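Local structure of elongation factor G (Thermus thermophilus, 2DY1) at residues P384-P389 with E448-K453; E395-E400 with Y443-E448; P410-E415 with L423-H428. The protein binds GTP together with a magnesium ion and probably hydrolyses it as a factor in the elongation step of translation. One frame throughout, in Å; residues are numbered along the deposited sequence.

Interaction 1: residues P384-P389 with E448-K453; sequences PVALHP and EFSVPK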
ATOM      1  N   PRO A 384      -2.890  -7.785  10.738  1.00 16.17           N
ATOM      2  CA  PRO A 384      -3.792  -7.305  11.776  1.00 14.62           C
ATOM      3  C   PRO A 384      -3.253  -7.294  13.190  1.00 15.82           C
ATOM      4  O   PRO A 384      -2.468  -8.156  13.570  1.00 17.13           O
ATOM      5  CB  PRO A 384      -4.947  -8.280  11.665  1.00 16.74           C
ATOM      6  CG  PRO A 384      -4.201  -9.581  11.496  1.00 18.04           C
ATOM      7  CD  PRO A 384      -3.037  -9.246  10.560  1.00 20.53           C
ATOM      8  N   VAL A 385      -3.685  -6.295  13.944  1.00 14.23           N
ATOM      9  CA  VAL A 385      -3.374  -6.225  15.370  1.00 11.78           C
ATOM     10  C   VAL A 385      -4.659  -5.778  16.059  1.00 15.22           C
ATOM     11  O   VAL A 385      -5.482  -5.090  15.466  1.00 17.79           O
ATOM     12  CB  VAL A 385      -2.231  -5.212  15.735  1.00 13.78           C
ATOM     13  CG1 VAL A 385      -0.890  -5.694  15.185  1.00 14.65           C
ATOM     14  CG2 VAL A 385      -2.558  -3.824  15.228  1.00 14.10           C
ATOM     15  N   ALA A 386      -4.872  -6.200  17.307  1.00 12.84           N
ATOM     16  CA  ALA A 386      -6.040  -5.736  18.038  1.00 14.90           C
ATOM     17  C   ALA A 386      -5.560  -4.491  18.784  1.00 14.78           C
ATOM     18  O   ALA A 386      -4.459  -4.484  19.326  1.00 16.26           O
ATOM     19  CB  ALA A 386      -6.519  -6.808  19.027  1.00 16.12           C
ATOM     20  N   LEU A 387      -6.377  -3.437  18.774  1.00 15.95           N
ATOM     21  CA  LEU A 387      -6.050  -2.153  19.399  1.00 17.01           C
ATOM     22  C   LEU A 387      -6.660  -1.980  20.770  1.00 21.23           C
ATOM     23  O   LEU A 387      -7.830  -2.305  20.970  1.00 21.79           O
ATOM     24  CB  LEU A 387      -6.579  -0.988  18.559  1.00 25.04           C
ATOM     25  CG  LEU A 387      -6.049  -0.533  17.211  1.00 33.03           C
ATOM     26  CD1 LEU A 387      -6.447   0.941  17.025  1.00 29.97           C
ATOM     27  CD2 LEU A 387      -4.566  -0.664  17.172  1.00 32.84           C
ATOM     28  N   HIS A 388      -5.888  -1.428  21.703  1.00 17.29           N
ATOM     29  CA  HIS A 388      -6.375  -1.192  23.056  1.00 21.40           C
ATOM     30  C   HIS A 388      -5.923   0.176  23.577  1.00 20.47           C
ATOM     31  O   HIS A 388      -4.741   0.494  23.521  1.00 21.54           O
ATOM     32  CB  HIS A 388      -5.801  -2.241  24.010  1.00 19.90           C
ATOM     33  CG  HIS A 388      -5.875  -3.642  23.494  1.00 25.37           C
ATOM     34  ND1 HIS A 388      -6.948  -4.471  23.744  1.00 30.15           N
ATOM     35  CD2 HIS A 388      -5.013  -4.360  22.735  1.00 21.00           C
ATOM     36  CE1 HIS A 388      -6.744  -5.640  23.164  1.00 30.65           C
ATOM     37  NE2 HIS A 388      -5.577  -5.599  22.545  1.00 27.07           N
ATOM     38  N   PRO A 389      -6.852   1.018  24.048  1.00 18.29           N
ATOM     39  CA  PRO A 389      -6.367   2.299  24.565  1.00 17.66           C
ATOM     40  C   PRO A 389      -5.642   1.966  25.870  1.00 18.51           C
ATOM     41  O   PRO A 389      -6.051   1.049  26.597  1.00 19.78           O
ATOM     42  CB  PRO A 389      -7.648   3.091  24.815  1.00 17.85           C
ATOM     43  CG  PRO A 389      -8.677   1.995  25.089  1.00 22.71           C
ATOM     44  CD  PRO A 389      -8.326   0.960  24.051  1.00 21.80           C
ATOM     45  N   GLU A 448      -2.139   0.422  22.572  1.00 13.79           N
ATOM     46  CA  GLU A 448      -1.271  -0.748  22.576  1.00 15.26           C
ATOM     47  C   GLU A 448      -1.838  -1.754  21.592  1.00 13.54           C
ATOM     48  O   GLU A 448      -3.054  -1.841  21.436  1.00 16.59           O
ATOM     49  CB  GLU A 448      -1.245  -1.404  23.963  1.00 20.69           C
ATOM     50  CG  GLU A 448      -1.082  -0.427  25.130  1.00 25.34           C
ATOM     51  CD  GLU A 448       0.078   0.503  24.921  1.00 29.27           C
ATOM     52  OE1 GLU A 448       1.118   0.043  24.404  1.00 30.01           O
ATOM     53  OE2 GLU A 448      -0.047   1.695  25.272  1.00 26.21           O
ATOM     54  N   PHE A 449      -0.952  -2.515  20.953  1.00 16.13           N
ATOM     55  CA  PHE A 449      -1.349  -3.566  20.019  1.00 14.04           C
ATOM     56  C   PHE A 449      -1.180  -4.938  20.670  1.00 18.44           C
ATOM     57  O   PHE A 449      -0.253  -5.150  21.456  1.00 18.35           O
ATOM     58  CB  PHE A 449      -0.447  -3.575  18.776  1.00 14.13           C
ATOM     59  CG  PHE A 449      -0.465  -2.307  17.979  1.00 14.20           C
ATOM     60  CD1 PHE A 449      -1.551  -1.452  18.004  1.00 15.50           C
ATOM     61  CD2 PHE A 449       0.594  -2.021  17.116  1.00 20.82           C
ATOM     62  CE1 PHE A 449      -1.593  -0.334  17.178  1.00 20.70           C
ATOM     63  CE2 PHE A 449       0.556  -0.905  16.285  1.00 17.02           C
ATOM     64  CZ  PHE A 449      -0.535  -0.064  16.314  1.00 19.45           C
ATOM     65  N   SER A 450      -2.073  -5.869  20.342  1.00 16.99           N
ATOM     66  CA  SER A 450      -1.933  -7.245  20.808  1.00 17.50           C
ATOM     67  C   SER A 450      -2.202  -8.175  19.621  1.00 17.45           C
ATOM     68  O   SER A 450      -2.721  -7.751  18.583  1.00 16.27           O
ATOM     69  CB  SER A 450      -2.908  -7.553  21.948  1.00 22.48           C
ATOM     70  OG  SER A 450      -4.249  -7.530  21.505  1.00 21.73           O
ATOM     71  N   VAL A 451      -1.818  -9.442  19.748  1.00 17.84           N
ATOM     72  CA  VAL A 451      -2.075 -10.396  18.687  1.00 20.22           C
ATOM     73  C   VAL A 451      -3.581 -10.651  18.739  1.00 20.31           C
ATOM     74  O   VAL A 451      -4.136 -10.913  19.812  1.00 22.30           O
ATOM     75  CB  VAL A 451      -1.342 -11.729  18.938  1.00 22.16           C
ATOM     76  CG1 VAL A 451      -1.690 -12.728  17.848  1.00 24.78           C
ATOM     77  CG2 VAL A 451       0.172 -11.495  18.985  1.00 23.83           C
ATOM     78  N   PRO A 452      -4.267 -10.574  17.589  1.00 15.47           N
ATOM     79  CA  PRO A 452      -5.717 -10.811  17.590  1.00 15.17           C
ATOM     80  C   PRO A 452      -6.085 -12.194  18.108  1.00 16.50           C
ATOM     81  O   PRO A 452      -5.343 -13.162  17.916  1.00 20.85           O
ATOM     82  CB  PRO A 452      -6.101 -10.682  16.112  1.00 16.02           C
ATOM     83  CG  PRO A 452      -5.053  -9.712  15.562  1.00 17.14           C
ATOM     84  CD  PRO A 452      -3.784 -10.200  16.248  1.00 17.78           C
ATOM     85  N   LYS A 453      -7.250 -12.271  18.738  1.00 18.90           N
ATOM     86  CA  LYS A 453      -7.774 -13.542  19.229  1.00 22.38           C
ATOM     87  C   LYS A 453      -8.186 -14.372  18.015  1.00 22.04           C
ATOM     88  O   LYS A 453      -8.658 -13.829  17.020  1.00 23.17           O
ATOM     89  CB  LYS A 453      -8.988 -13.290  20.113  1.00 23.74           C
ATOM     90  CG  LYS A 453      -8.655 -12.608  21.414  1.00 28.58           C
ATOM     91  CD  LYS A 453      -9.910 -12.326  22.197  1.00 39.57           C
ATOM     92  CE  LYS A 453      -9.598 -11.672  23.527  1.00 46.69           C
ATOM     93  NZ  LYS A 453     -10.855 -11.382  24.272  1.00 56.40           N
TER

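Interaction 2: residues E395-E400 with Y443-E448; sequences EARLGE and YGVEVE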
ATOM      1  N   GLU A 395      -9.025   6.153  25.963  1.00 20.71           N
ATOM      2  CA  GLU A 395     -10.279   5.628  25.436  1.00 18.62           C
ATOM      3  C   GLU A 395     -11.202   6.775  25.004  1.00 21.02           C
ATOM      4  O   GLU A 395     -11.855   6.687  23.973  1.00 24.32           O
ATOM      5  CB  GLU A 395     -10.987   4.751  26.477  1.00 28.89           C
ATOM      6  CG  GLU A 395     -12.357   4.242  26.009  1.00 41.01           C
ATOM      7  CD  GLU A 395     -12.270   3.238  24.863  1.00 53.20           C
ATOM      8  OE1 GLU A 395     -11.862   2.082  25.108  1.00 57.92           O
ATOM      9  OE2 GLU A 395     -12.609   3.604  23.715  1.00 59.03           O
ATOM     10  N   ALA A 396     -11.224   7.857  25.775  1.00 22.93           N
ATOM     11  CA  ALA A 396     -12.086   8.994  25.455  1.00 25.95           C
ATOM     12  C   ALA A 396     -11.651   9.747  24.202  1.00 26.90           C
ATOM     13  O   ALA A 396     -12.469  10.362  23.514  1.00 27.38           O
ATOM     14  CB  ALA A 396     -12.129   9.957  26.628  1.00 28.92           C
ATOM     15  N   ARG A 397     -10.358   9.702  23.915  1.00 20.57           N
ATOM     16  CA  ARG A 397      -9.791  10.409  22.772  1.00 19.32           C
ATOM     17  C   ARG A 397      -9.565   9.520  21.553  1.00 14.66           C
ATOM     18  O   ARG A 397      -9.294  10.028  20.460  1.00 16.17           O
ATOM     19  CB  ARG A 397      -8.429  11.014  23.151  1.00 26.40           C
ATOM     20  CG  ARG A 397      -8.405  12.123  24.222  1.00 25.91           C
ATOM     21  CD  ARG A 397      -6.944  12.509  24.517  1.00 26.89           C
ATOM     22  NE  ARG A 397      -6.804  13.567  25.512  1.00 32.31           N
ATOM     23  CZ  ARG A 397      -5.639  14.071  25.915  1.00 34.38           C
ATOM     24  NH1 ARG A 397      -4.498  13.625  25.407  1.00 33.18           N
ATOM     25  NH2 ARG A 397      -5.607  15.019  26.846  1.00 33.90           N
ATOM     26  N   LEU A 398      -9.683   8.211  21.727  1.00 16.56           N
ATOM     27  CA  LEU A 398      -9.368   7.283  20.644  1.00 16.86           C
ATOM     28  C   LEU A 398     -10.143   7.441  19.352  1.00 18.49           C
ATOM     29  O   LEU A 398      -9.545   7.465  18.270  1.00 17.54           O
ATOM     30  CB  LEU A 398      -9.487   5.845  21.133  1.00 17.17           C
ATOM     31  CG  LEU A 398      -9.057   4.759  20.146  1.00 18.70           C
ATOM     32  CD1 LEU A 398      -7.599   4.968  19.710  1.00 17.28           C
ATOM     33  CD2 LEU A 398      -9.253   3.399  20.822  1.00 23.59           C
ATOM     34  N   GLY A 399     -11.462   7.552  19.456  1.00 17.23           N
ATOM     35  CA  GLY A 399     -12.257   7.679  18.243  1.00 18.46           C
ATOM     36  C   GLY A 399     -11.806   8.799  17.327  1.00 18.13           C
ATOM     37  O   GLY A 399     -11.638   8.587  16.123  1.00 15.92           O
ATOM     38  N   GLU A 400     -11.612   9.998  17.875  1.00 15.91           N
ATOM     39  CA  GLU A 400     -11.215  11.124  17.054  1.00 19.05           C
ATOM     40  C   GLU A 400      -9.794  10.981  16.521  1.00 15.58           C
ATOM     41  O   GLU A 400      -9.497  11.376  15.391  1.00 16.35           O
ATOM     42  CB  GLU A 400     -11.370  12.431  17.846  1.00 19.09           C
ATOM     43  CG  GLU A 400     -10.776  13.659  17.183  1.00 24.30           C
ATOM     44  CD  GLU A 400     -11.384  13.991  15.827  1.00 27.93           C
ATOM     45  OE1 GLU A 400     -10.786  14.819  15.106  1.00 31.87           O
ATOM     46  OE2 GLU A 400     -12.449  13.439  15.480  1.00 26.47           O
ATOM     47  N   TYR A 443      -1.042  12.510  18.232  1.00 13.85           N
ATOM     48  CA  TYR A 443      -2.379  13.090  18.387  1.00 11.89           C
ATOM     49  C   TYR A 443      -2.824  13.080  19.849  1.00 15.08           C
ATOM     50  O   TYR A 443      -3.955  13.465  20.159  1.00 18.32           O
ATOM     51  CB  TYR A 443      -3.410  12.335  17.550  1.00 12.08           C
ATOM     52  CG  TYR A 443      -3.173  12.383  16.039  1.00 10.47           C
ATOM     53  CD1 TYR A 443      -2.573  13.485  15.445  1.00 15.25           C
ATOM     54  CD2 TYR A 443      -3.610  11.341  15.222  1.00 13.58           C
ATOM     55  CE1 TYR A 443      -2.416  13.555  14.049  1.00 16.59           C
ATOM     56  CE2 TYR A 443      -3.461  11.402  13.831  1.00 13.04           C
ATOM     57  CZ  TYR A 443      -2.870  12.513  13.261  1.00 14.60           C
ATOM     58  OH  TYR A 443      -2.782  12.627  11.880  1.00 14.13           O
ATOM     59  N   GLY A 444      -1.943  12.628  20.733  1.00 13.02           N
ATOM     60  CA  GLY A 444      -2.258  12.629  22.168  1.00 14.27           C
ATOM     61  C   GLY A 444      -2.867  11.359  22.747  1.00 16.02           C
ATOM     62  O   GLY A 444      -3.367  11.347  23.876  1.00 16.55           O
ATOM     63  N   VAL A 445      -2.796  10.268  22.006  1.00 13.15           N
ATOM     64  CA  VAL A 445      -3.402   9.032  22.452  1.00 10.05           C
ATOM     65  C   VAL A 445      -2.422   7.883  22.532  1.00 13.81           C
ATOM     66  O   VAL A 445      -1.718   7.598  21.574  1.00 14.38           O
ATOM     67  CB  VAL A 445      -4.550   8.648  21.492  1.00 16.83           C
ATOM     68  CG1 VAL A 445      -5.267   7.390  21.979  1.00 16.35           C
ATOM     69  CG2 VAL A 445      -5.528   9.823  21.369  1.00 15.01           C
ATOM     70  N   GLU A 446      -2.366   7.232  23.692  1.00 11.07           N
ATOM     71  CA  GLU A 446      -1.508   6.064  23.848  1.00  9.35           C
ATOM     72  C   GLU A 446      -2.332   4.807  23.590  1.00 12.77           C
ATOM     73  O   GLU A 446      -3.334   4.555  24.267  1.00 14.95           O
ATOM     74  CB  GLU A 446      -0.931   5.985  25.273  1.00 10.42           C
ATOM     75  CG  GLU A 446       0.101   7.048  25.592  1.00 10.88           C
ATOM     76  CD  GLU A 446       0.543   6.970  27.043  1.00 13.54           C
ATOM     77  OE1 GLU A 446      -0.146   7.551  27.905  1.00 14.93           O
ATOM     78  OE2 GLU A 446       1.560   6.305  27.296  1.00 13.44           O
ATOM     79  N   VAL A 447      -1.920   4.011  22.605  1.00 10.49           N
ATOM     80  CA  VAL A 447      -2.630   2.772  22.308  1.00 11.37           C
ATOM     81  C   VAL A 447      -1.641   1.626  22.324  1.00 17.11           C
ATOM     82  O   VAL A 447      -0.440   1.830  22.150  1.00 21.62           O
ATOM     83  CB  VAL A 447      -3.309   2.807  20.914  1.00 16.62           C
ATOM     84  CG1 VAL A 447      -4.159   4.060  20.790  1.00 16.99           C
ATOM     85  CG2 VAL A 447      -2.257   2.737  19.816  1.00 18.33           C
ATOM     86  N   GLU A 448      -2.139   0.422  22.572  1.00 13.79           N
ATOM     87  CA  GLU A 448      -1.271  -0.748  22.576  1.00 15.26           C
ATOM     88  C   GLU A 448      -1.838  -1.754  21.592  1.00 13.54           C
ATOM     89  O   GLU A 448      -3.054  -1.841  21.436  1.00 16.59           O
ATOM     90  CB  GLU A 448      -1.245  -1.404  23.963  1.00 20.69           C
ATOM     91  CG  GLU A 448      -1.082  -0.427  25.130  1.00 25.34           C
ATOM     92  CD  GLU A 448       0.078   0.503  24.921  1.00 29.27           C
ATOM     93  OE1 GLU A 448       1.118   0.043  24.404  1.00 30.01           O
ATOM     94  OE2 GLU A 448      -0.047   1.695  25.272  1.00 26.21           O
TER

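Interaction 3: residues P410-E415 with L423-H428; sequences PSLKLE and LLLWGH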
ATOM      1  N   PRO A 410      -5.403   6.221   4.485  1.00 12.16           N
ATOM      2  CA  PRO A 410      -6.467   5.293   4.093  1.00 13.15           C
ATOM      3  C   PRO A 410      -5.950   3.903   3.698  1.00 12.40           C
ATOM      4  O   PRO A 410      -6.736   3.044   3.262  1.00 14.69           O
ATOM      5  CB  PRO A 410      -7.159   6.028   2.928  1.00 14.59           C
ATOM      6  CG  PRO A 410      -6.813   7.464   3.150  1.00 19.16           C
ATOM      7  CD  PRO A 410      -5.374   7.395   3.597  1.00 14.29           C
ATOM      8  N   SER A 411      -4.634   3.677   3.817  1.00 10.71           N
ATOM      9  CA  SER A 411      -4.090   2.354   3.513  1.00 10.07           C
ATOM     10  C   SER A 411      -4.215   1.446   4.739  1.00 14.14           C
ATOM     11  O   SER A 411      -3.899   0.261   4.669  1.00 14.54           O
ATOM     12  CB  SER A 411      -2.623   2.416   3.063  1.00 11.65           C
ATOM     13  OG  SER A 411      -1.733   2.540   4.165  1.00 12.59           O
ATOM     14  N   LEU A 412      -4.628   2.021   5.867  1.00 12.04           N
ATOM     15  CA  LEU A 412      -4.903   1.236   7.067  1.00 11.12           C
ATOM     16  C   LEU A 412      -6.402   0.884   6.982  1.00 15.20           C
ATOM     17  O   LEU A 412      -7.159   1.579   6.300  1.00 17.32           O
ATOM     18  CB  LEU A 412      -4.706   2.081   8.340  1.00 11.69           C
ATOM     19  CG  LEU A 412      -3.263   2.463   8.681  1.00 11.33           C
ATOM     20  CD1 LEU A 412      -3.255   3.626   9.671  1.00 14.81           C
ATOM     21  CD2 LEU A 412      -2.551   1.239   9.258  1.00 14.71           C
ATOM     22  N   LYS A 413      -6.827  -0.181   7.658  1.00 14.46           N
ATOM     23  CA  LYS A 413      -8.254  -0.532   7.691  1.00 13.78           C
ATOM     24  C   LYS A 413      -8.597  -0.753   9.158  1.00 14.28           C
ATOM     25  O   LYS A 413      -7.867  -1.410   9.874  1.00 15.64           O
ATOM     26  CB  LYS A 413      -8.539  -1.802   6.889  1.00 21.29           C
ATOM     27  CG  LYS A 413     -10.015  -2.178   6.812  1.00 26.99           C
ATOM     28  CD  LYS A 413     -10.177  -3.456   6.001  1.00 31.67           C
ATOM     29  CE  LYS A 413     -11.472  -4.169   6.325  1.00 39.94           C
ATOM     30  NZ  LYS A 413     -11.329  -5.638   6.090  1.00 41.46           N
ATOM     31  N   LEU A 414      -9.708  -0.199   9.601  1.00 13.27           N
ATOM     32  CA  LEU A 414     -10.112  -0.337  10.990  1.00 17.87           C
ATOM     33  C   LEU A 414     -11.424  -1.103  10.963  1.00 23.41           C
ATOM     34  O   LEU A 414     -12.332  -0.721  10.234  1.00 22.57           O
ATOM     35  CB  LEU A 414     -10.312   1.059  11.572  1.00 21.19           C
ATOM     36  CG  LEU A 414     -10.619   1.239  13.046  1.00 26.96           C
ATOM     37  CD1 LEU A 414      -9.450   0.732  13.893  1.00 20.83           C
ATOM     38  CD2 LEU A 414     -10.881   2.713  13.286  1.00 25.56           C
ATOM     39  N   GLU A 415     -11.512  -2.188  11.727  1.00 19.68           N
ATOM     40  CA  GLU A 415     -12.736  -2.985  11.748  1.00 26.97           C
ATOM     41  C   GLU A 415     -13.053  -3.598  13.104  1.00 28.26           C
ATOM     42  O   GLU A 415     -12.166  -3.994  13.852  1.00 23.97           O
ATOM     43  CB  GLU A 415     -12.650  -4.123  10.733  1.00 33.30           C
ATOM     44  CG  GLU A 415     -11.810  -5.302  11.209  1.00 42.80           C
ATOM     45  CD  GLU A 415     -12.095  -6.590  10.448  1.00 53.17           C
ATOM     46  OE1 GLU A 415     -13.270  -7.021  10.417  1.00 52.78           O
ATOM     47  OE2 GLU A 415     -11.143  -7.176   9.888  1.00 51.77           O
ATOM     48  N   LEU A 423     -11.341  -4.689  18.300  1.00 16.87           N
ATOM     49  CA  LEU A 423     -11.216  -3.588  17.353  1.00 16.61           C
ATOM     50  C   LEU A 423      -9.873  -3.861  16.670  1.00 18.61           C
ATOM     51  O   LEU A 423      -8.817  -3.796  17.302  1.00 18.45           O
ATOM     52  CB  LEU A 423     -11.175  -2.244  18.081  1.00 17.35           C
ATOM     53  CG  LEU A 423     -10.933  -1.034  17.179  1.00 21.27           C
ATOM     54  CD1 LEU A 423     -12.073  -0.916  16.163  1.00 20.86           C
ATOM     55  CD2 LEU A 423     -10.820   0.214  18.007  1.00 21.19           C
ATOM     56  N   LEU A 424      -9.906  -4.161  15.377  1.00 15.68           N
ATOM     57  CA  LEU A 424      -8.675  -4.490  14.677  1.00 14.57           C
ATOM     58  C   LEU A 424      -8.204  -3.385  13.776  1.00 17.69           C
ATOM     59  O   LEU A 424      -9.006  -2.686  13.163  1.00 15.03           O
ATOM     60  CB  LEU A 424      -8.860  -5.742  13.822  1.00 17.03           C
ATOM     61  CG  LEU A 424      -9.325  -7.030  14.509  1.00 16.96           C
ATOM     62  CD1 LEU A 424      -9.382  -8.131  13.471  1.00 23.21           C
ATOM     63  CD2 LEU A 424      -8.361  -7.401  15.657  1.00 19.37           C
ATOM     64  N   LEU A 425      -6.886  -3.224  13.726  1.00 14.08           N
ATOM     65  CA  LEU A 425      -6.250  -2.264  12.829  1.00 12.79           C
ATOM     66  C   LEU A 425      -5.427  -3.128  11.873  1.00 16.21           C
ATOM     67  O   LEU A 425      -4.639  -3.971  12.298  1.00 13.38           O
ATOM     68  CB  LEU A 425      -5.325  -1.313  13.576  1.00 12.39           C
ATOM     69  CG  LEU A 425      -4.673  -0.244  12.665  1.00 13.99           C
ATOM     70  CD1 LEU A 425      -5.728   0.692  12.087  1.00 15.99           C
ATOM     71  CD2 LEU A 425      -3.669   0.553  13.482  1.00 14.97           C
ATOM     72  N   TRP A 426      -5.650  -2.959  10.578  1.00 12.64           N
ATOM     73  CA  TRP A 426      -4.921  -3.715   9.568  1.00 13.43           C
ATOM     74  C   TRP A 426      -3.955  -2.799   8.851  1.00 13.33           C
ATOM     75  O   TRP A 426      -4.345  -1.715   8.406  1.00 15.05           O
ATOM     76  CB  TRP A 426      -5.865  -4.268   8.526  1.00 17.71           C
ATOM     77  CG  TRP A 426      -6.792  -5.304   9.008  1.00 20.74           C
ATOM     78  CD1 TRP A 426      -7.997  -5.117   9.626  1.00 18.34           C
ATOM     79  CD2 TRP A 426      -6.641  -6.705   8.816  1.00 19.40           C
ATOM     80  NE1 TRP A 426      -8.613  -6.330   9.817  1.00 26.10           N
ATOM     81  CE2 TRP A 426      -7.803  -7.322   9.329  1.00 26.98           C
ATOM     82  CE3 TRP A 426      -5.635  -7.503   8.257  1.00 19.48           C
ATOM     83  CZ2 TRP A 426      -7.991  -8.708   9.297  1.00 28.75           C
ATOM     84  CZ3 TRP A 426      -5.819  -8.880   8.220  1.00 29.58           C
ATOM     85  CH2 TRP A 426      -6.992  -9.469   8.738  1.00 32.11           C
ATOM     86  N   GLY A 427      -2.708  -3.240   8.720  1.00 10.76           N
ATOM     87  CA  GLY A 427      -1.696  -2.439   8.055  1.00 10.84           C
ATOM     88  C   GLY A 427      -0.904  -3.249   7.047  1.00 14.21           C
ATOM     89  O   GLY A 427      -1.191  -4.435   6.825  1.00 14.25           O
ATOM     90  N   HIS A 428       0.120  -2.625   6.473  1.00 10.26           N
ATOM     91  CA  HIS A 428       0.915  -3.276   5.441  1.00 12.46           C
ATOM     92  C   HIS A 428       2.237  -3.846   5.878  1.00 16.18           C
ATOM     93  O   HIS A 428       3.022  -4.300   5.043  1.00 17.90           O
ATOM     94  CB  HIS A 428       1.113  -2.295   4.273  1.00 12.03           C
ATOM     95  CG  HIS A 428      -0.137  -2.089   3.466  1.00 12.49           C
ATOM     96  ND1 HIS A 428      -1.064  -1.102   3.734  1.00 15.64           N
ATOM     97  CD2 HIS A 428      -0.630  -2.795   2.424  1.00 11.73           C
ATOM     98  CE1 HIS A 428      -2.071  -1.209   2.881  1.00 11.28           C
ATOM     99  NE2 HIS A 428      -1.829  -2.227   2.076  1.00 15.96           N
TER

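Interaction 1: residues P384-P389 with E448-K453
Pro384 meets Pro452, a residue just past the end of strand 447-450. CB of Pro384 lies 4.2 Å from CG of Pro452, and the two side chains cross at about a right angle. Next comes Val385, which sets CG2 over one face of the Phe449 ring. This is a CH-pi contact: CG2 is 3.9 Å from the ring centroid and 16° off the ring normal. With CG1 anti to the carbonyl carbon (chi1 -68°), CG2 is left between the backbone N and the carbonyl carbon, over the ring. Ala386 and Ser450 form an antiparallel hydrogen-bonded pair. Ala386 N donates to Ser450 O over 2.9 Å, and Ser450 N returns a bond to Ala386 O. CB of Ala386 also rests against Ser450 OG, 3.4 Å away. Leu387 and Phe449 form the non-hydrogen-bonded pair that follows. Their side chains lie side by side on the helix-covered face of the sheet, where Leu387 reaches Leu402 and Phe449 reaches Leu433. His388 pairs with Glu448 through two further backbone bonds, the one from Glu448 N to His388 O being 2.8 Å. Its imidazole lies on the other face, with Ala386 and Ser450. NE2 donates to Ser450 OG at 2.6 Å, nearly straight (165°) and close to the ring plane. A leucine here would probably leave Ser450 OG without this donor and lose the link between the two side chains. The two faces thus differ in chemistry. Val385, Leu387 and Phe449 give an apolar surface to the helices. On the opposite face the bond is consistent with a proton on NE2, and its in-plane approach should limit the turning of the imidazole.

Interaction 2: residues E395-E400 with Y443-E448
The backbones approach most closely at Leu398 and Val445, whose CA atoms are 6.5 Å apart. Val445 points its side chain at the helix, and its two methyls take different partners. CG2 packs against CB of Arg397 at 3.6 Å. CG1 reaches Leu398 CD1 at 4.1 Å. The same CD1 sits 3.7 Å from CG1 of Val447, two residues further on at the start of strand 447-450. Leu398 crosses both valines at about a right angle. Its CG is anti to the backbone N (chi1 -174°), and this carries CD1 to the two valine side chains. These apolar groups belong to the core of a ferredoxin-like fold, in which helices 392-408 and 430-442 pack on one face of a four-stranded antiparallel sheet. Residues 443-446 lead from the second helix into the edge strand 447-450. Gly444 ends that helix in a Schellman motif with positive phi. A CB here would be jammed against the preceding carbonyl oxygen and would also crowd Arg397 NH1. The arginine stretches past this turn, its chain extended from CG to NE. NH1 donates to Gly444 O over 3.0 Å, with an angle of 143° at the hydrogen. The oxygen lies near the guanidinium plane, while the donor is tilted 19° from the carbonyl plane. Glu446 N donates to OD1 of Asp394, earlier on the same helix.

Interaction 3: residues P410-E415 with L423-H428
Trp426 NE1 donates to Glu415 OE2 over 2.7 Å, a short polar bond between the two strands of a beta hairpin. OE2 uses its anti lone pair and lies 21° out of the indole plane, and the bond is somewhat bent (141°). CG of Glu415 lies between the backbone N and the carbonyl carbon (chi1 78°), and the extended chain beyond it brings OE2 to the indole. Lys413, on the same face, stretches over the indole. Its NZ is 5.0 Å from the centroid of the five-membered ring, a cation-pi contact over the face. Trp426 therefore meets an anion near its edge and a cation above it. Below these groups, Lys413 pairs with Trp426 and Glu415 with Leu424, each through two backbone hydrogen bonds. The other face is apolar and lies against the helices. There Leu414 CD1 touches Leu423 CD1 at 3.8 Å and Leu425 CD1 at 4.1 Å, and Leu414 also reaches Leu402. At the open end of the hairpin, His428 turns a ring edge to Ser411 O and bonds Pro379 O through NE2. Nearby, Leu412 CD2 sits 4.0 Å from the CA of Gly427.

From the N terminus, strand 383-389 comes first and helix 392-408 follows it. Strands 413-416 and 423-427 form the hairpin, and helix 430-442 leads to strand 447-450. The contacts nest and do not cross. Interaction 3 closes the short hairpin loop. It lies inside the loop closed by interaction 2, which brings the first helix to the chain after the second. Interaction 1 encloses both by pairing the first and last strands. Strand 383-389 also bonds strand 423-427, so interactions 1 and 3 share one sheet. Interactions 1 and 2 share Glu448 and touch where Pro389 packs on Leu398. Together they tie sheet and helices into domain III.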